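Local coordinates for uncharacterized protein (Burkholderia thailandensis, PDB 6AR7), which is of unknown function but, as an all-helical member of the LprI family, may act as a lysozyme inhibitor, at residues 73-76 and 77-81; 129-132 and 133-137. One frame throughout, in Å; residues are numbered along the deposited sequence. Where two conformers were deposited one is given.

Interaction 1: residues 73-76 and 77-81; sequences ADAR and RGWQE
Arg77 folds back over the first turn of helix 73-101: the face of its guanidinium lies on Ala73 O, which sits 3.7 Å above the centre of that plane. Ala73 O also accepts an almost straight bond from Arg77 N (3.1 Å, 177° at the hydrogen). Three more i to i+4 bonds follow, to the carbonyls of Asp74, Ala75 and Arg76, the last at 2.8 Å from Gln80 N to Arg76 O. All four carbonyls of residues 73-76 therefore have a backbone donor.

The like charges of Arg76 and Arg77 come close, with Arg76 NH2 3.7 Å from Arg77 NH1, and their planes stand 85° apart. A water in the plane of both groups accepts from each, at 3.1 Å from Arg76 NH2 and 3.0 Å from Arg77 NH1, and probably eases the repulsion. Arg76 reaches this place with CG anti to its backbone N (chi1 -178°) and a bend at chi3, while its stem runs alongside Gln80, Arg76 CG lying 4.1 Å from Gln80 CD.

Trp79 turns its edge to Ala75 O, Trp79 CD1 being 3.1 Å away, and its NE1 is satisfied by Tyr135 OH. The turn opens helix 73-101 and touches two others: Arg76, Trp79 and Gln80 pack on helix 42-70 through Val68, Leu67 and Tyr64, whereas Ala75 and Trp79 meet helix 107-136.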
loop_
_atom_site.group_PDB
_atom_site.type_symbol
_atom_site.label_atom_id
_atom_site.label_comp_id
_atom_site.label_asym_id
_atom_site.label_seq_id
_atom_site.Cartn_x
_atom_site.Cartn_y
_atom_site.Cartn_z
ATOM N N ALA A 73 6.881 -3.437 23.953
ATOM C CA ALA A 73 8.213 -3.272 23.373
ATOM C C ALA A 73 8.430 -4.143 22.138
ATOM O O ALA A 73 8.998 -3.679 21.145
ATOM C CB ALA A 73 9.282 -3.574 24.424
ATOM N N ASP A 74 8.015 -5.413 22.189
ATOM C CA ASP A 74 8.222 -6.308 21.050
ATOM C C ASP A 74 7.468 -5.815 19.819
ATOM O O ASP A 74 8.042 -5.694 18.734
ATOM C CB ASP A 74 7.793 -7.729 21.425
ATOM C CG ASP A 74 6.394 -7.781 22.038
ATOM O OD1 ASP A 74 5.536 -8.543 21.544
ATOM O OD2 ASP A 74 6.146 -7.048 23.016
ATOM N N ALA A 75 6.189 -5.480 19.983
ATOM C CA ALA A 75 5.405 -4.982 18.863
ATOM C C ALA A 75 5.920 -3.632 18.388
ATOM O O ALA A 75 5.906 -3.344 17.181
ATOM C CB ALA A 75 3.939 -4.883 19.262
ATOM N N ARG A 76 6.383 -2.789 19.316
ATOM C CA ARG A 76 6.890 -1.482 18.913
ATOM C C ARG A 76 8.057 -1.634 17.937
ATOM O O ARG A 76 8.025 -1.085 16.827
ATOM C CB ARG A 76 7.311 -0.668 20.140
ATOM C CG ARG A 76 7.807 0.725 19.768
ATOM C CD ARG A 76 8.350 1.507 20.959
ATOM N NE ARG A 76 9.643 0.994 21.394
ATOM C CZ ARG A 76 9.867 0.406 22.564
ATOM N NH1 ARG A 76 8.884 0.268 23.448
ATOM N NH2 ARG A 76 11.083 -0.035 22.854
ATOM N N ARG A 77 9.074 -2.415 18.320
ATOM C CA ARG A 77 10.217 -2.639 17.439
ATOM C C ARG A 77 9.784 -3.297 16.135
ATOM O O ARG A 77 10.304 -2.963 15.065
ATOM C CB ARG A 77 11.277 -3.493 18.139
ATOM C CG ARG A 77 11.977 -2.771 19.275
ATOM C CD ARG A 77 13.146 -3.582 19.827
ATOM N NE ARG A 77 12.696 -4.683 20.669
ATOM C CZ ARG A 77 12.459 -4.568 21.971
ATOM N NH1 ARG A 77 12.631 -3.398 22.572
ATOM N NH2 ARG A 77 12.049 -5.619 22.668
ATOM N N GLY A 78 8.842 -4.243 16.214
ATOM C CA GLY A 78 8.318 -4.865 15.009
ATOM C C GLY A 78 7.673 -3.864 14.068
ATOM O O GLY A 78 7.920 -3.880 12.860
ATOM N N TRP A 79 6.821 -2.984 14.604
ATOM C CA TRP A 79 6.178 -1.991 13.740
ATOM C C TRP A 79 7.186 -0.971 13.229
ATOM O O TRP A 79 7.085 -0.514 12.080
ATOM C CB TRP A 79 5.024 -1.301 14.470
ATOM C CG TRP A 79 3.785 -2.133 14.450
ATOM C CD1 TRP A 79 3.359 -2.988 15.426
ATOM C CD2 TRP A 79 2.811 -2.209 13.398
ATOM N NE1 TRP A 79 2.190 -3.600 15.043
ATOM C CE2 TRP A 79 1.827 -3.129 13.807
ATOM C CE3 TRP A 79 2.678 -1.591 12.150
ATOM C CZ2 TRP A 79 0.728 -3.448 13.010
ATOM C CZ3 TRP A 79 1.583 -1.905 11.366
ATOM C CH2 TRP A 79 0.621 -2.820 11.801
ATOM N N GLN A 80 8.164 -0.601 14.065
ATOM C CA GLN A 80 9.208 0.304 13.602
ATOM C C GLN A 80 9.935 -0.294 12.415
ATOM O O GLN A 80 10.241 0.404 11.442
ATOM C CB GLN A 80 10.193 0.618 14.725
ATOM C CG GLN A 80 9.595 1.501 15.799
ATOM C CD GLN A 80 10.566 1.750 16.931
ATOM O OE1 GLN A 80 11.325 0.860 17.308
ATOM N NE2 GLN A 80 10.527 2.948 17.500
ATOM N N GLU A 81 10.203 -1.595 12.477
ATOM C CA GLU A 81 10.812 -2.269 11.346
ATOM C C GLU A 81 9.889 -2.236 10.133
ATOM O O GLU A 81 10.333 -1.943 9.014
ATOM C CB GLU A 81 11.140 -3.715 11.728
ATOM C CG GLU A 81 11.744 -4.525 10.590
ATOM C CD GLU A 81 13.083 -4.002 10.107
ATOM O OE1 GLU A 81 13.790 -3.321 10.878
ATOM O OE2 GLU A 81 13.412 -4.248 8.932
HETATM O O HOH W 1 13.916 -0.737 21.932
#

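Interaction 2: residues 129-132 and 133-137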
loop_
_atom_site.group_PDB
_atom_site.type_symbol
_atom_site.label_atom_id
_atom_site.label_comp_id
_atom_site.label_asym_id
_atom_site.label_seq_id
_atom_site.Cartn_x
_atom_site.Cartn_y
_atom_site.Cartn_z
ATOM N N ARG A 129 -3.582 2.680 12.312
ATOM C CA ARG A 129 -4.651 3.067 13.226
ATOM C C ARG A 129 -5.234 1.857 13.919
ATOM O O ARG A 129 -5.468 1.878 15.130
ATOM C CB ARG A 129 -5.760 3.789 12.475
ATOM C CG ARG A 129 -5.495 5.206 12.118
ATOM C CD ARG A 129 -6.718 5.706 11.352
ATOM N NE ARG A 129 -6.646 7.119 11.027
ATOM C CZ ARG A 129 -7.614 7.769 10.394
ATOM N NH1 ARG A 129 -8.710 7.114 10.042
ATOM N NH2 ARG A 129 -7.506 9.067 10.153
ATOM N N GLY A 130 -5.519 0.799 13.154
ATOM C CA GLY A 130 -6.086 -0.397 13.753
ATOM C C GLY A 130 -5.193 -0.986 14.831
ATOM O O GLY A 130 -5.668 -1.383 15.896
ATOM N N ALA A 131 -3.888 -1.033 14.574
ATOM C CA ALA A 131 -2.964 -1.551 15.576
ATOM C C ALA A 131 -2.918 -0.641 16.794
ATOM O O ALA A 131 -3.024 -1.108 17.929
ATOM C CB ALA A 131 -1.566 -1.726 14.978
ATOM N N ALA A 132 -2.728 0.660 16.580
ATOM C CA ALA A 132 -2.623 1.573 17.709
ATOM C C ALA A 132 -3.886 1.560 18.556
ATOM O O ALA A 132 -3.808 1.664 19.787
ATOM C CB ALA A 132 -2.326 2.985 17.211
ATOM N N ASP A 133 -5.053 1.385 17.927
ATOM C CA ASP A 133 -6.290 1.300 18.700
ATOM C C ASP A 133 -6.340 0.010 19.499
ATOM O O ASP A 133 -6.783 -0.003 20.652
ATOM C CB ASP A 133 -7.508 1.393 17.782
ATOM C CG ASP A 133 -7.681 2.772 17.179
ATOM O OD1 ASP A 133 -6.924 3.685 17.566
ATOM O OD2 ASP A 133 -8.557 2.938 16.305
ATOM N N ARG A 134 -5.875 -1.085 18.910
ATOM C CA ARG A 134 -5.912 -2.366 19.608
ATOM C C ARG A 134 -4.921 -2.396 20.767
ATOM O O ARG A 134 -5.223 -2.942 21.834
ATOM C CB ARG A 134 -5.635 -3.498 18.624
ATOM C CG ARG A 134 -5.975 -4.884 19.145
ATOM C CD ARG A 134 -6.348 -5.820 18.005
ATOM N NE ARG A 134 -6.315 -5.160 16.699
ATOM C CZ ARG A 134 -5.269 -5.179 15.874
ATOM N NH1 ARG A 134 -5.328 -4.549 14.704
ATOM N NH2 ARG A 134 -4.157 -5.813 16.227
ATOM N N TYR A 135 -3.743 -1.789 20.593
ATOM C CA TYR A 135 -2.778 -1.720 21.692
ATOM C C TYR A 135 -3.209 -0.758 22.795
ATOM O O TYR A 135 -2.718 -0.873 23.922
ATOM C CB TYR A 135 -1.399 -1.283 21.182
ATOM C CG TYR A 135 -0.742 -2.228 20.203
ATOM C CD1 TYR A 135 -0.997 -3.597 20.234
ATOM C CD2 TYR A 135 0.120 -1.747 19.233
ATOM C CE1 TYR A 135 -0.388 -4.463 19.333
ATOM C CE2 TYR A 135 0.727 -2.595 18.327
ATOM C CZ TYR A 135 0.473 -3.955 18.377
ATOM O OH TYR A 135 1.081 -4.789 17.460
ATOM N N ALA A 136 -4.109 0.181 22.504
ATOM C CA ALA A 136 -4.453 1.219 23.469
ATOM C C ALA A 136 -5.413 0.743 24.550
ATOM O O ALA A 136 -5.461 1.354 25.624
ATOM C CB ALA A 136 -5.057 2.425 22.754
ATOM N N GLN A 137 -6.191 -0.293 24.286
ATOM C CA GLN A 137 -7.190 -0.780 25.225
ATOM C C GLN A 137 -6.596 -1.819 26.171
ATOM O O GLN A 137 -5.508 -2.365 25.938
ATOM C CB GLN A 137 -8.375 -1.329 24.439
ATOM C CG GLN A 137 -7.997 -2.378 23.429
ATOM C CD GLN A 137 -9.164 -2.762 22.562
ATOM O OE1 GLN A 137 -10.002 -1.923 22.230
ATOM N NE2 GLN A 137 -9.230 -4.031 22.186
#
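Asp133 N bonds to Arg129 O at 2.9 Å, one of three sound i to i+4 bonds that carry the end of helix 107-136. Arg134 N reaches Gly130 O at 3.0 Å, and Tyr135 N reaches Ala131 O at 2.8 Å with an angle of 164° at the hydrogen. The fourth, from Ala136 N to Ala132 O, is weak (3.1 Å, 121°).

Arg129 and Asp133 find their charge partners beyond this turn. Arg129 makes salt bridges to Asp24 and Glu59, and Asp133 OD1 makes one to Arg66 NH1. With chi1 at -69°, the Asp133 carboxylate is placed beside its own backbone N and comes up to Arg129 O with its carbon nearest, Asp133 CG lying 3.1 Å from Arg129 O; its oxygens, as acceptors, make no hydrogen bond to that carbonyl.

Tyr135 lays one ring face over Ala131 O, which stands 3.3 Å above the plane and toward the rim, while Tyr135 CE2 touches Ala131 CB at 4.2 Å. Its OH is hydrogen-bonded to Trp79 NE1. Around the turn, Arg129, Ala131 and Ala132 pack on helix 42-70, where Ala131 touches Leu67 and Ala132 touches Arg66; on helix 73-101, Ala131 meets Trp79 and Tyr135 meets Ala75, so that this last turn bridges two helices.

Interactions 1 and 2 lie in series along the chain, at the start of helix 73-101 and the end of helix 107-136, two consecutive helices. Their centres are 13 Å apart, on the same side of the chain's centre and each about 19 Å from it. They touch directly: Trp79 NE1 and Tyr135 OH, 2.9 Å apart, form a probable hydrogen bond; Ala75 CB lies 3.4 Å from Tyr135 OH, and Trp79 CZ2 packs 3.5 Å from Ala131 CB. Both also rest on helix 42-70. With Leu67 as a shared neighbour, the two turns thus join helices 42-70, 73-101 and 107-136 at one end of this all-helical protein.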